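Beta-gamma-crystallin (Geodia cydonium, PDB 4IAU) is of unknown function but binds calcium and belongs to the beta/gamma-crystallin family of Greek key proteins. Local coordinates at residues G37-Y42 with F76-T81; E127-A132 with A155-E160; A116-G121 with G141-A146; L8-G13 with I25-A30. All blocks are in the same frame, centred on the assembly; numbering follows the deposited sequence.

Contact 1. Residues G37-Y42 with F76-T81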
loop_
_atom_site.group_PDB
_atom_site.type_symbol
_atom_site.label_atom_id
_atom_site.label_comp_id
_atom_site.label_asym_id
_atom_site.label_seq_id
_atom_site.Cartn_x
_atom_site.Cartn_y
_atom_site.Cartn_z
ATOM N N GLY A 37 11.146 -1.083 7.030
ATOM C CA GLY A 37 9.798 -1.345 6.557
ATOM C C GLY A 37 9.702 -1.285 5.041
ATOM O O GLY A 37 10.644 -1.576 4.306
HETATM N N MSE A 38 8.500 -0.955 4.562
HETATM C CA MSE A 38 8.184 -0.864 3.150
HETATM C C MSE A 38 7.313 0.381 2.963
HETATM O O MSE A 38 6.396 0.593 3.758
HETATM C CB MSE A 38 7.421 -2.089 2.670
HETATM C CG MSE A 38 8.233 -3.345 2.693
HETATM SE SE MSE A 38 7.217 -4.825 1.901
HETATM C CE MSE A 38 5.834 -3.762 1.098
ATOM N N TRP A 39 7.602 1.174 1.948
ATOM C CA TRP A 39 6.914 2.409 1.744
ATOM C C TRP A 39 6.407 2.532 0.307
ATOM O O TRP A 39 7.025 2.030 -0.614
ATOM C CB TRP A 39 7.832 3.612 2.042
ATOM C CG TRP A 39 8.190 3.749 3.486
ATOM C CD1 TRP A 39 9.026 2.945 4.210
ATOM C CD2 TRP A 39 7.700 4.731 4.392
ATOM N NE1 TRP A 39 9.100 3.387 5.517
ATOM C CE2 TRP A 39 8.301 4.486 5.650
ATOM C CE3 TRP A 39 6.839 5.849 4.260
ATOM C CZ2 TRP A 39 8.040 5.299 6.773
ATOM C CZ3 TRP A 39 6.574 6.650 5.367
ATOM C CH2 TRP A 39 7.181 6.354 6.610
ATOM N N ILE A 40 5.326 3.277 0.133
ATOM C CA ILE A 40 4.793 3.570 -1.185
ATOM C C ILE A 40 4.753 5.077 -1.321
ATOM O O ILE A 40 4.330 5.803 -0.408
ATOM C CB ILE A 40 3.384 2.969 -1.433
ATOM C CG1 ILE A 40 3.301 1.545 -0.930
ATOM C CG2 ILE A 40 3.049 3.060 -2.920
ATOM C CD1 ILE A 40 1.967 0.901 -0.960
ATOM N N PHE A 41 5.208 5.553 -2.476
ATOM C CA PHE A 41 5.299 6.955 -2.849
ATOM C C PHE A 41 4.368 7.219 -4.012
ATOM O O PHE A 41 4.256 6.377 -4.915
ATOM C CB PHE A 41 6.733 7.359 -3.200
ATOM C CG PHE A 41 7.702 7.027 -2.064
ATOM C CD1 PHE A 41 8.189 5.718 -1.968
ATOM C CD2 PHE A 41 8.060 7.994 -1.128
ATOM C CE1 PHE A 41 8.979 5.422 -0.864
ATOM C CE2 PHE A 41 8.821 7.658 -0.030
ATOM C CZ PHE A 41 9.251 6.361 0.088
ATOM N N TYR A 42 3.730 8.407 -4.015
ATOM C CA TYR A 42 2.708 8.711 -4.982
ATOM C C TYR A 42 2.937 10.100 -5.568
ATOM O O TYR A 42 3.313 11.032 -4.863
ATOM C CB TYR A 42 1.324 8.695 -4.324
ATOM C CG TYR A 42 1.006 7.402 -3.608
ATOM C CD1 TYR A 42 1.407 7.193 -2.304
ATOM C CD2 TYR A 42 0.312 6.374 -4.236
ATOM C CE1 TYR A 42 1.145 6.014 -1.642
ATOM C CE2 TYR A 42 0.002 5.181 -3.583
ATOM C CZ TYR A 42 0.410 5.008 -2.259
ATOM O OH TYR A 42 0.125 3.885 -1.543
ATOM N N PHE A 76 3.096 9.845 0.653
ATOM C CA PHE A 76 3.801 8.578 0.811
ATOM C C PHE A 76 3.396 8.005 2.144
ATOM O O PHE A 76 3.000 8.720 3.075
ATOM C CB PHE A 76 5.325 8.744 0.666
ATOM C CG PHE A 76 5.969 9.770 1.574
ATOM C CD1 PHE A 76 6.049 11.086 1.168
ATOM C CD2 PHE A 76 6.492 9.434 2.810
ATOM C CE1 PHE A 76 6.669 12.029 1.993
ATOM C CE2 PHE A 76 7.089 10.375 3.600
ATOM C CZ PHE A 76 7.185 11.685 3.206
ATOM N N ARG A 77 3.513 6.666 2.260
ATOM C CA ARG A 77 3.066 6.017 3.487
ATOM C C ARG A 77 3.721 4.663 3.640
ATOM O O ARG A 77 4.064 4.005 2.648
ATOM C CB ARG A 77 1.526 5.869 3.528
ATOM C CG ARG A 77 0.970 5.104 2.317
ATOM C CD ARG A 77 -0.547 4.993 2.435
ATOM N NE ARG A 77 -1.123 4.536 1.187
ATOM C CZ ARG A 77 -2.437 4.547 0.932
ATOM N NH1 ARG A 77 -3.293 4.921 1.888
ATOM N NH2 ARG A 77 -2.898 4.193 -0.244
ATOM N N PRO A 78 3.855 4.186 4.872
ATOM C CA PRO A 78 4.365 2.850 5.112
ATOM C C PRO A 78 3.267 1.819 4.873
ATOM O O PRO A 78 2.077 2.082 4.934
ATOM C CB PRO A 78 4.783 2.904 6.592
ATOM C CG PRO A 78 3.777 3.876 7.211
ATOM C CD PRO A 78 3.556 4.904 6.154
ATOM N N VAL A 79 3.720 0.580 4.642
ATOM C CA VAL A 79 2.840 -0.551 4.566
ATOM C C VAL A 79 2.860 -1.193 5.953
ATOM O O VAL A 79 3.780 -1.923 6.325
ATOM C CB VAL A 79 3.251 -1.540 3.474
ATOM C CG1 VAL A 79 2.264 -2.704 3.393
ATOM C CG2 VAL A 79 3.363 -0.832 2.102
ATOM N N LYS A 80 1.865 -0.897 6.783
ATOM C CA LYS A 80 1.984 -1.176 8.203
ATOM C C LYS A 80 1.755 -2.652 8.540
ATOM O O LYS A 80 2.050 -3.080 9.663
ATOM C CB LYS A 80 1.033 -0.292 9.048
ATOM C CG LYS A 80 1.361 1.191 8.885
ATOM C CD LYS A 80 0.682 2.027 9.974
ATOM C CE LYS A 80 -0.824 1.969 9.887
ATOM N NZ LYS A 80 -1.425 2.221 8.554
ATOM N N THR A 81 1.328 -3.448 7.579
ATOM C CA THR A 81 1.244 -4.893 7.756
ATOM C C THR A 81 2.452 -5.618 7.232
ATOM O O THR A 81 2.402 -6.870 7.200
ATOM C CB THR A 81 -0.077 -5.440 7.166
ATOM O OG1 THR A 81 0.013 -5.273 5.799
ATOM C CG2 THR A 81 -1.289 -4.839 7.844
HETATM O O HOH W 1 6.444 -0.909 6.663
#
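Pro78 lies over one face of the Trp39 indole in a CH-pi contact, its CB 3.9 Å from the centroid of the six-membered ring and 8° off the ring normal. The same indole brings CZ3 to the edge of the Phe76 ring, 3.8 Å from Phe76 CD2. The Phe41 and Phe76 ring planes are 26° apart, but the rings are displaced, with little overlap; in one of two Phe41 conformers, CD2 touches Phe76 CB. On the other sheet face, Tyr42 OH meets the edge of the Arg77 guanidinium in its plane and accepts from NE at 3.1 Å. Arg77 CG sits between its backbone N and carbonyl carbon (chi1 56°), and the extended chain carries NE there. Phe94 O accepts from Tyr42 OH and Arg77 NH2, which also bonds to Gly96 O. Main-chain bonds tie Ile40 to Arg77 in both directions and Val79 N to Met38 O; water 1 bridges Met38 N and Val79 O. Ile40 CD1 and selenomethionine Met38 CE close on Val79 CG2. The antiparallel pairing belongs to a Greek key sheet of the N-terminal half, strand 38-42 running between 57-61 and 75-78; Trp39, Phe41 and Phe76 pack on strand 5-9, while Ile40, Arg77 and Val79 meet strand 86-89, consistent with a domain interface.

Contact 2. Residues E127-A132 with A155-E160; sequences EQYDYA and ALKSME
Ser158 OG is gripped twice by the loop 127-132: it donates to Gln128 O at 2.7 Å, in the carbonyl plane, and accepts from Tyr131 N at 3.0 Å. Its OG stands between the backbone N and carbonyl carbon (chi1 59°), which aims it into the bend of the loop; the two bonds then fix the hydroxyl's rotation. Asp130 and Tyr131 both adopt left-handed backbone angles there, turning Tyr131 N toward the serine. A serine holding the folded hairpin in this manner is a familiar feature of the beta/gamma-crystallin Greek key. On one side of Ser158 the aliphatic chain of Lys157 lies over a face of the Tyr129 ring, with CD 3.8 Å from the ring centroid in a CH-pi contact. On the other, the carboxylate of Glu160 stacks on a face of Tyr131, the two planes 16° apart and OE2 3.6 Å from Tyr131 CD2. Glu160 CG lies over that ring as well. Water 2 joins the far end: it donates to Glu127 O and Ala155 O and accepts from Lys157 NZ at 2.7 Å, so the ammonium is linked through water to two main-chain carbonyls. Beside it the Glu127 carboxylate passes Ala155 CB, while its OE2 accepts from Ala152 N. Arg107 makes a cation-pi contact with Tyr129. Opposite Tyr126, the two residues Lys157 and Ser158 form a classic beta bulge where strand 158-161 begins to pair with strand 123-126; selenomethionine Met159 points away from the loop and packs on Trp123 and on Ala86 and Leu88 of strand 86-89.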
loop_
_atom_site.group_PDB
_atom_site.type_symbol
_atom_site.label_atom_id
_atom_site.label_comp_id
_atom_site.label_asym_id
_atom_site.label_seq_id
_atom_site.Cartn_x
_atom_site.Cartn_y
_atom_site.Cartn_z
ATOM N N GLU A 127 -16.290 -12.603 -2.085
ATOM C CA GLU A 127 -17.063 -11.512 -2.664
ATOM C C GLU A 127 -18.418 -11.364 -1.920
ATOM O O GLU A 127 -19.300 -10.686 -2.395
ATOM C CB GLU A 127 -17.248 -11.704 -4.122
ATOM C CG GLU A 127 -15.957 -11.580 -4.917
ATOM C CD GLU A 127 -16.211 -11.581 -6.430
ATOM O OE1 GLU A 127 -17.366 -11.592 -6.882
ATOM O OE2 GLU A 127 -15.215 -11.625 -7.159
ATOM N N GLN A 128 -18.534 -11.989 -0.759
ATOM C CA GLN A 128 -19.632 -11.771 0.180
ATOM C C GLN A 128 -19.068 -11.544 1.545
ATOM O O GLN A 128 -17.922 -11.956 1.811
ATOM C CB GLN A 128 -20.555 -13.009 0.180
ATOM C CG GLN A 128 -21.297 -13.209 -1.098
ATOM C CD GLN A 128 -22.125 -14.466 -1.091
ATOM O OE1 GLN A 128 -23.017 -14.638 -0.224
ATOM N NE2 GLN A 128 -21.820 -15.306 -2.067
ATOM N N TYR A 129 -19.812 -10.899 2.429
ATOM C CA TYR A 129 -19.367 -10.716 3.793
ATOM C C TYR A 129 -19.310 -12.061 4.512
ATOM O O TYR A 129 -19.981 -13.060 4.172
ATOM C CB TYR A 129 -20.314 -9.760 4.513
ATOM C CG TYR A 129 -20.374 -8.384 3.936
ATOM C CD1 TYR A 129 -19.204 -7.645 3.741
ATOM C CD2 TYR A 129 -21.584 -7.808 3.611
ATOM C CE1 TYR A 129 -19.255 -6.364 3.213
ATOM C CE2 TYR A 129 -21.625 -6.531 3.102
ATOM C CZ TYR A 129 -20.463 -5.821 2.881
ATOM O OH TYR A 129 -20.492 -4.509 2.427
ATOM N N ASP A 130 -18.511 -12.100 5.577
ATOM C CA ASP A 130 -18.530 -13.176 6.551
ATOM C C ASP A 130 -18.262 -14.534 5.946
ATOM O O ASP A 130 -18.760 -15.563 6.420
ATOM C CB ASP A 130 -19.844 -13.168 7.382
ATOM C CG ASP A 130 -19.736 -13.934 8.648
ATOM O OD1 ASP A 130 -18.640 -13.972 9.242
ATOM O OD2 ASP A 130 -20.820 -14.381 9.109
ATOM N N TYR A 131 -17.381 -14.556 4.925
ATOM C CA TYR A 131 -16.808 -15.800 4.447
ATOM C C TYR A 131 -17.850 -16.695 3.792
ATOM O O TYR A 131 -17.721 -17.912 3.728
ATOM C CB TYR A 131 -16.016 -16.579 5.512
ATOM C CG TYR A 131 -15.279 -15.617 6.452
ATOM C CD1 TYR A 131 -14.380 -14.664 6.001
ATOM C CD2 TYR A 131 -15.514 -15.686 7.832
ATOM C CE1 TYR A 131 -13.734 -13.810 6.879
ATOM C CE2 TYR A 131 -14.892 -14.795 8.730
ATOM C CZ TYR A 131 -14.004 -13.882 8.209
ATOM O OH TYR A 131 -13.344 -12.991 9.048
ATOM N N ALA A 132 -18.859 -16.077 3.182
ATOM C CA ALA A 132 -19.867 -16.757 2.403
ATOM C C ALA A 132 -19.481 -16.835 0.928
ATOM O O ALA A 132 -18.829 -15.953 0.395
ATOM C CB ALA A 132 -21.251 -16.066 2.585
ATOM N N ALA A 155 -15.236 -5.794 -5.465
ATOM C CA ALA A 155 -16.061 -6.869 -4.951
ATOM C C ALA A 155 -15.599 -7.552 -3.693
ATOM O O ALA A 155 -16.390 -8.276 -3.065
ATOM C CB ALA A 155 -16.287 -7.910 -6.053
ATOM N N LEU A 156 -14.344 -7.400 -3.293
ATOM C CA LEU A 156 -13.853 -8.108 -2.121
ATOM C C LEU A 156 -14.589 -7.637 -0.879
ATOM O O LEU A 156 -14.503 -6.433 -0.553
ATOM C CB LEU A 156 -12.356 -7.899 -1.982
ATOM C CG LEU A 156 -11.678 -8.601 -0.802
ATOM C CD1 LEU A 156 -11.741 -10.116 -0.975
ATOM C CD2 LEU A 156 -10.242 -8.148 -0.662
ATOM N N LYS A 157 -15.222 -8.533 -0.155
ATOM C CA LYS A 157 -16.025 -8.216 1.004
ATOM C C LYS A 157 -15.580 -8.873 2.281
ATOM O O LYS A 157 -15.917 -8.361 3.377
ATOM C CB LYS A 157 -17.503 -8.508 0.736
ATOM C CG LYS A 157 -18.178 -7.426 -0.069
ATOM C CD LYS A 157 -19.688 -7.741 -0.244
ATOM C CE LYS A 157 -20.438 -6.581 -0.876
ATOM N NZ LYS A 157 -19.952 -6.203 -2.233
ATOM N N SER A 158 -14.869 -9.983 2.263
ATOM C CA SER A 158 -14.318 -10.569 3.446
ATOM C C SER A 158 -13.066 -11.346 3.081
ATOM O O SER A 158 -12.899 -11.752 1.909
ATOM C CB SER A 158 -15.307 -11.427 4.220
ATOM O OG SER A 158 -15.824 -12.503 3.476
HETATM N N MSE A 159 -12.174 -11.528 4.054
HETATM C CA MSE A 159 -10.874 -12.135 3.816
HETATM C C MSE A 159 -10.466 -12.837 5.085
HETATM O O MSE A 159 -10.317 -12.216 6.113
HETATM C CB MSE A 159 -9.895 -11.065 3.317
HETATM C CG MSE A 159 -8.547 -11.567 2.882
HETATM SE SE MSE A 159 -7.637 -10.155 1.913
HETATM C CE MSE A 159 -5.840 -10.720 2.199
ATOM N N GLU A 160 -10.307 -14.180 4.994
ATOM C CA GLU A 160 -10.086 -15.025 6.144
ATOM C C GLU A 160 -8.631 -15.492 6.130
ATOM O O GLU A 160 -8.127 -15.975 5.105
ATOM C CB GLU A 160 -11.053 -16.239 6.112
ATOM C CG GLU A 160 -10.981 -16.992 7.413
ATOM C CD GLU A 160 -12.189 -17.779 7.812
ATOM O OE1 GLU A 160 -12.597 -18.490 6.888
ATOM O OE2 GLU A 160 -12.706 -17.695 8.958
HETATM O O HOH W 2 -19.099 -8.212 -3.789
#

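Contact 3. Residues A116-G121 with G141-A146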
loop_
_atom_site.group_PDB
_atom_site.type_symbol
_atom_site.label_atom_id
_atom_site.label_comp_id
_atom_site.label_asym_id
_atom_site.label_seq_id
_atom_site.Cartn_x
_atom_site.Cartn_y
_atom_site.Cartn_z
ATOM N N ALA A 116 -3.922 -4.893 -3.401
ATOM C CA ALA A 116 -3.542 -5.391 -2.088
ATOM C C ALA A 116 -2.060 -5.735 -2.061
ATOM O O ALA A 116 -1.498 -6.162 -3.066
ATOM C CB ALA A 116 -4.306 -6.641 -1.685
ATOM N N LEU A 117 -1.474 -5.604 -0.872
ATOM C CA LEU A 117 -0.162 -6.112 -0.567
ATOM C C LEU A 117 -0.302 -7.142 0.541
ATOM O O LEU A 117 -0.747 -6.801 1.629
ATOM C CB LEU A 117 0.800 -4.997 -0.123
ATOM C CG LEU A 117 1.117 -4.002 -1.225
ATOM C CD1 LEU A 117 1.869 -2.789 -0.654
ATOM C CD2 LEU A 117 1.943 -4.649 -2.328
ATOM N N ILE A 118 0.094 -8.394 0.261
ATOM C CA ILE A 118 0.052 -9.435 1.279
ATOM C C ILE A 118 1.490 -9.703 1.688
ATOM O O ILE A 118 2.290 -10.218 0.895
ATOM C CB ILE A 118 -0.650 -10.718 0.822
ATOM C CG1 ILE A 118 -2.067 -10.416 0.332
ATOM C CG2 ILE A 118 -0.651 -11.708 1.968
ATOM C CD1 ILE A 118 -2.888 -11.615 -0.093
ATOM N N SER A 119 1.830 -9.364 2.931
ATOM C CA SER A 119 3.175 -9.607 3.432
ATOM C C SER A 119 3.294 -10.949 4.142
ATOM O O SER A 119 4.343 -11.591 4.083
ATOM C CB SER A 119 3.643 -8.484 4.361
ATOM O OG SER A 119 4.957 -8.743 4.866
ATOM N N GLN A 120 2.265 -11.380 4.846
ATOM C CA GLN A 120 2.339 -12.581 5.647
ATOM C C GLN A 120 0.984 -13.256 5.620
ATOM O O GLN A 120 -0.042 -12.591 5.621
ATOM C CB GLN A 120 2.690 -12.243 7.103
ATOM C CG GLN A 120 3.241 -13.375 7.914
ATOM C CD GLN A 120 3.475 -12.923 9.348
ATOM O OE1 GLN A 120 4.647 -12.753 9.793
ATOM N NE2 GLN A 120 2.585 -12.482 10.199
ATOM N N GLY A 121 1.010 -14.596 5.658
ATOM C CA GLY A 121 -0.178 -15.396 5.784
ATOM C C GLY A 121 -0.725 -15.912 4.454
ATOM O O GLY A 121 -0.502 -15.382 3.406
ATOM N N GLY A 141 2.443 -11.581 -1.613
ATOM C CA GLY A 141 2.617 -11.106 -2.951
ATOM C C GLY A 141 2.169 -9.653 -3.088
ATOM O O GLY A 141 1.647 -9.013 -2.176
ATOM N N VAL A 142 2.393 -9.187 -4.312
ATOM C CA VAL A 142 2.070 -7.809 -4.744
ATOM C C VAL A 142 0.953 -7.910 -5.769
ATOM O O VAL A 142 1.122 -8.555 -6.816
ATOM C CB VAL A 142 3.323 -7.158 -5.334
ATOM C CG1 VAL A 142 3.019 -5.803 -5.887
ATOM C CG2 VAL A 142 4.423 -7.090 -4.280
ATOM N N TYR A 143 -0.196 -7.312 -5.489
ATOM C CA TYR A 143 -1.399 -7.488 -6.301
ATOM C C TYR A 143 -1.910 -6.104 -6.728
ATOM O O TYR A 143 -2.645 -5.449 -6.003
ATOM C CB TYR A 143 -2.445 -8.286 -5.531
ATOM C CG TYR A 143 -1.936 -9.603 -5.051
ATOM C CD1 TYR A 143 -1.878 -10.726 -5.879
ATOM C CD2 TYR A 143 -1.478 -9.767 -3.744
ATOM C CE1 TYR A 143 -1.406 -11.917 -5.449
ATOM C CE2 TYR A 143 -1.014 -10.961 -3.307
ATOM C CZ TYR A 143 -0.957 -12.046 -4.134
ATOM O OH TYR A 143 -0.504 -13.283 -3.720
ATOM N N VAL A 144 -1.472 -5.623 -7.904
ATOM C CA VAL A 144 -1.701 -4.259 -8.282
ATOM C C VAL A 144 -3.124 -3.971 -8.773
ATOM O O VAL A 144 -3.486 -2.798 -8.912
ATOM C CB VAL A 144 -0.697 -3.751 -9.354
ATOM C CG1 VAL A 144 0.720 -3.806 -8.862
ATOM C CG2 VAL A 144 -0.882 -4.498 -10.666
ATOM N N ASN A 145 -3.909 -5.013 -9.002
ATOM C CA ASN A 145 -5.301 -4.854 -9.400
ATOM C C ASN A 145 -6.087 -6.026 -8.809
ATOM O O ASN A 145 -5.552 -6.989 -8.281
ATOM C CB ASN A 145 -5.418 -4.729 -10.948
ATOM C CG ASN A 145 -4.868 -5.943 -11.680
ATOM O OD1 ASN A 145 -4.820 -7.005 -11.190
ATOM N ND2 ASN A 145 -4.258 -5.750 -12.853
ATOM N N ALA A 146 -7.416 -5.933 -8.909
ATOM C CA ALA A 146 -8.285 -6.920 -8.290
ATOM C C ALA A 146 -8.184 -8.292 -8.964
ATOM O O ALA A 146 -8.254 -9.350 -8.319
ATOM C CB ALA A 146 -9.732 -6.448 -8.312
#
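Ala116-Ile118 and Gly141-Tyr143 pair as almost exactly antiparallel strands, their directions 175° apart and their axes 5.1 Å from each other. Ala116 with Tyr143 and Ile118 with Gly141 are hydrogen-bonded pairs, each linked in both directions, and Leu117 with Val142 is the non-hydrogen-bonded pair between them. The bonds are even in length: Ala116 N to Tyr143 O is 3.0 Å, and Gly141 N to Ile118 O is 2.9 Å, the latter directed at a lone pair in the carbonyl plane. On one face, Leu117 and Val142 lie side by side and point the same way, with Leu117 CD2 3.9 Å from Val142 CG1. The other face carries Ala116, Ile118 and Tyr143. Tyr143 CG is anti to its carbonyl carbon (chi1 -55°), which swings the ring back along its own strand and across Ile118. CE2 meets Ile118 CD1 at 3.8 Å, and Ala116 O approaches the rim of the ring almost level with it. Gly141, having no side chain, lets the phenol pass, with Tyr143 OH 3.9 Å from Gly141 CA. This hydroxyl bonds to Gly139 O. Helix 146-149, capped at its N terminus by Asn145 OD1 on Ala148 N, covers Ala116 and Tyr143 through Leu149, while Ile118 also touches Met159 of strand 158-161. Strand 141-143 is thus stitched as the outermost strand of its Greek key sheet by four main-chain bonds; the chemistry implies pairing fixed chiefly by the backbone, with the phenol's polar end answered by a nearby carbonyl.

Contact 4. Residues L8-G13 with I25-A30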
loop_
_atom_site.group_PDB
_atom_site.type_symbol
_atom_site.label_atom_id
_atom_site.label_comp_id
_atom_site.label_asym_id
_atom_site.label_seq_id
_atom_site.Cartn_x
_atom_site.Cartn_y
_atom_site.Cartn_z
ATOM N N LEU A 8 14.387 10.984 3.210
ATOM C CA LEU A 8 14.169 11.666 1.956
ATOM C C LEU A 8 15.067 12.882 1.906
ATOM O O LEU A 8 15.309 13.552 2.900
ATOM C CB LEU A 8 12.703 12.104 1.774
ATOM C CG LEU A 8 11.698 10.944 1.652
ATOM C CD1 LEU A 8 10.292 11.451 1.738
ATOM C CD2 LEU A 8 11.939 10.205 0.388
ATOM N N VAL A 9 15.625 13.143 0.713
ATOM C CA VAL A 9 16.594 14.216 0.512
ATOM C C VAL A 9 16.158 15.070 -0.672
ATOM O O VAL A 9 15.752 14.568 -1.722
ATOM C CB VAL A 9 18.006 13.642 0.281
ATOM C CG1 VAL A 9 19.032 14.768 0.262
ATOM C CG2 VAL A 9 18.379 12.610 1.312
ATOM N N THR A 10 16.219 16.398 -0.495
ATOM C CA THR A 10 15.906 17.348 -1.540
ATOM C C THR A 10 17.036 17.431 -2.540
ATOM O O THR A 10 18.167 17.071 -2.260
ATOM C CB THR A 10 15.601 18.742 -0.974
ATOM O OG1 THR A 10 16.830 19.254 -0.508
ATOM C CG2 THR A 10 14.562 18.716 0.096
ATOM N N SER A 11 16.749 18.039 -3.696
ATOM C CA SER A 11 17.799 18.251 -4.688
ATOM C C SER A 11 18.889 19.148 -4.118
ATOM O O SER A 11 20.027 19.076 -4.551
ATOM C CB SER A 11 17.215 18.888 -5.952
ATOM O OG SER A 11 16.668 20.147 -5.690
ATOM N N GLY A 12 18.550 20.041 -3.187
ATOM C CA GLY A 12 19.520 20.929 -2.574
ATOM C C GLY A 12 20.370 20.323 -1.523
ATOM O O GLY A 12 21.297 20.965 -1.058
ATOM N N GLY A 13 20.069 19.080 -1.109
ATOM C CA GLY A 13 20.823 18.371 -0.114
ATOM C C GLY A 13 20.286 18.313 1.270
ATOM O O GLY A 13 21.003 17.896 2.157
ATOM N N ILE A 25 2.860 16.801 1.449
ATOM C CA ILE A 25 4.243 17.110 1.824
ATOM C C ILE A 25 4.565 18.423 1.130
ATOM O O ILE A 25 4.451 18.528 -0.081
ATOM C CB ILE A 25 5.180 15.910 1.517
ATOM C CG1 ILE A 25 6.585 16.217 2.008
ATOM C CG2 ILE A 25 5.202 15.489 0.080
ATOM C CD1 ILE A 25 6.680 16.239 3.506
ATOM N N THR A 26 5.014 19.428 1.871
ATOM C CA THR A 26 5.318 20.730 1.229
ATOM C C THR A 26 6.641 20.698 0.478
ATOM O O THR A 26 6.782 21.214 -0.632
ATOM C CB THR A 26 5.262 21.856 2.262
ATOM O OG1 THR A 26 3.909 22.044 2.678
ATOM C CG2 THR A 26 5.677 23.150 1.590
ATOM N N THR A 27 7.623 20.030 1.055
ATOM C CA THR A 27 8.943 19.936 0.514
ATOM C C THR A 27 8.963 19.016 -0.696
ATOM O O THR A 27 8.305 17.986 -0.691
ATOM C CB THR A 27 9.912 19.378 1.572
ATOM O OG1 THR A 27 10.041 20.328 2.640
ATOM C CG2 THR A 27 11.330 19.201 1.028
ATOM N N ASP A 28 9.720 19.383 -1.719
ATOM C CA ASP A 28 9.974 18.547 -2.886
ATOM C C ASP A 28 11.209 17.700 -2.622
ATOM O O ASP A 28 12.327 18.230 -2.479
ATOM C CB ASP A 28 10.187 19.369 -4.129
ATOM C CG ASP A 28 8.965 20.082 -4.658
ATOM O OD1 ASP A 28 7.857 19.801 -4.233
ATOM O OD2 ASP A 28 9.148 20.928 -5.553
ATOM N N PHE A 29 11.045 16.381 -2.553
ATOM C CA PHE A 29 12.140 15.459 -2.358
ATOM C C PHE A 29 12.554 14.801 -3.658
ATOM O O PHE A 29 11.694 14.537 -4.530
ATOM C CB PHE A 29 11.770 14.436 -1.298
ATOM C CG PHE A 29 11.620 14.992 0.114
ATOM C CD1 PHE A 29 12.747 15.414 0.816
ATOM C CD2 PHE A 29 10.398 15.080 0.751
ATOM C CE1 PHE A 29 12.647 15.903 2.094
ATOM C CE2 PHE A 29 10.316 15.521 2.027
ATOM C CZ PHE A 29 11.423 15.946 2.724
ATOM N N ALA A 30 13.829 14.504 -3.769
ATOM C CA ALA A 30 14.419 13.942 -4.988
ATOM C C ALA A 30 15.055 12.558 -4.772
ATOM O O ALA A 30 15.160 11.821 -5.760
ATOM C CB ALA A 30 15.449 14.897 -5.541
HETATM O O HOH W 3 14.108 18.548 -4.471
#
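Leu8 CB presses on one face of the Phe29 ring, 3.6 Å from its centroid in a CH-pi contact, where the Greek key's first strand meets the loop leading into strand 31-36. The two side chains cross at about a right angle, and Leu8 CD1 extends along the same ring to reach Phe29 CD2 at 3.8 Å. Thr27 CG2 lies against the opposite face, so the phenyl is held between a leucine and a threonine of its own loop. Beside it, Ala30 N donates to Val9 O at 2.8 Å, a nearly straight bond (164° at the hydrogen) that pins the loop to the end of strand 5-9. Water 3 makes a second link, accepting from Ser11 N and donating to Asp28 O. Further out, the type I turn Thr10-Gly13 closes with Gly13 N on Thr10 O, and Thr10 OG1 bonds to Ser14 OG. Arg74 fixes the other segment through a salt bridge with Asp28 OD1 and a hydrogen bond to Ile25 O. With OG1 lying between the backbone N and carbonyl carbon (chi1 71°), Thr10 turns its methyl to the loop: CG2 meets Thr27 CG2 at 3.4 Å, tighter than usual for two carbons.

Contact 1 is the buried one, near the centre of the chain; contacts 3 and 4 are partly buried, contact 2 is at the surface, and 2 and 4 lie on opposite sides of the chain's centre. Contacts 1 and 3 are antiparallel strand pairings, and they meet where Leu117 packs on Ile40 and Val79. Contacts 2 and 4 instead join a loop to a strand with few direct hydrogen bonds, but one centres on a serine hydroxyl and the other on a phenylalanine ring. Aromatic side chains, a proline-indole CH-pi contact and an arginine mark contact 1; contact 3 shares its main-chain bonding but has little side-chain chemistry. Leu8 ties contact 4 to Phe76 of contact 1, and Met159 ties contact 2 to Ile118.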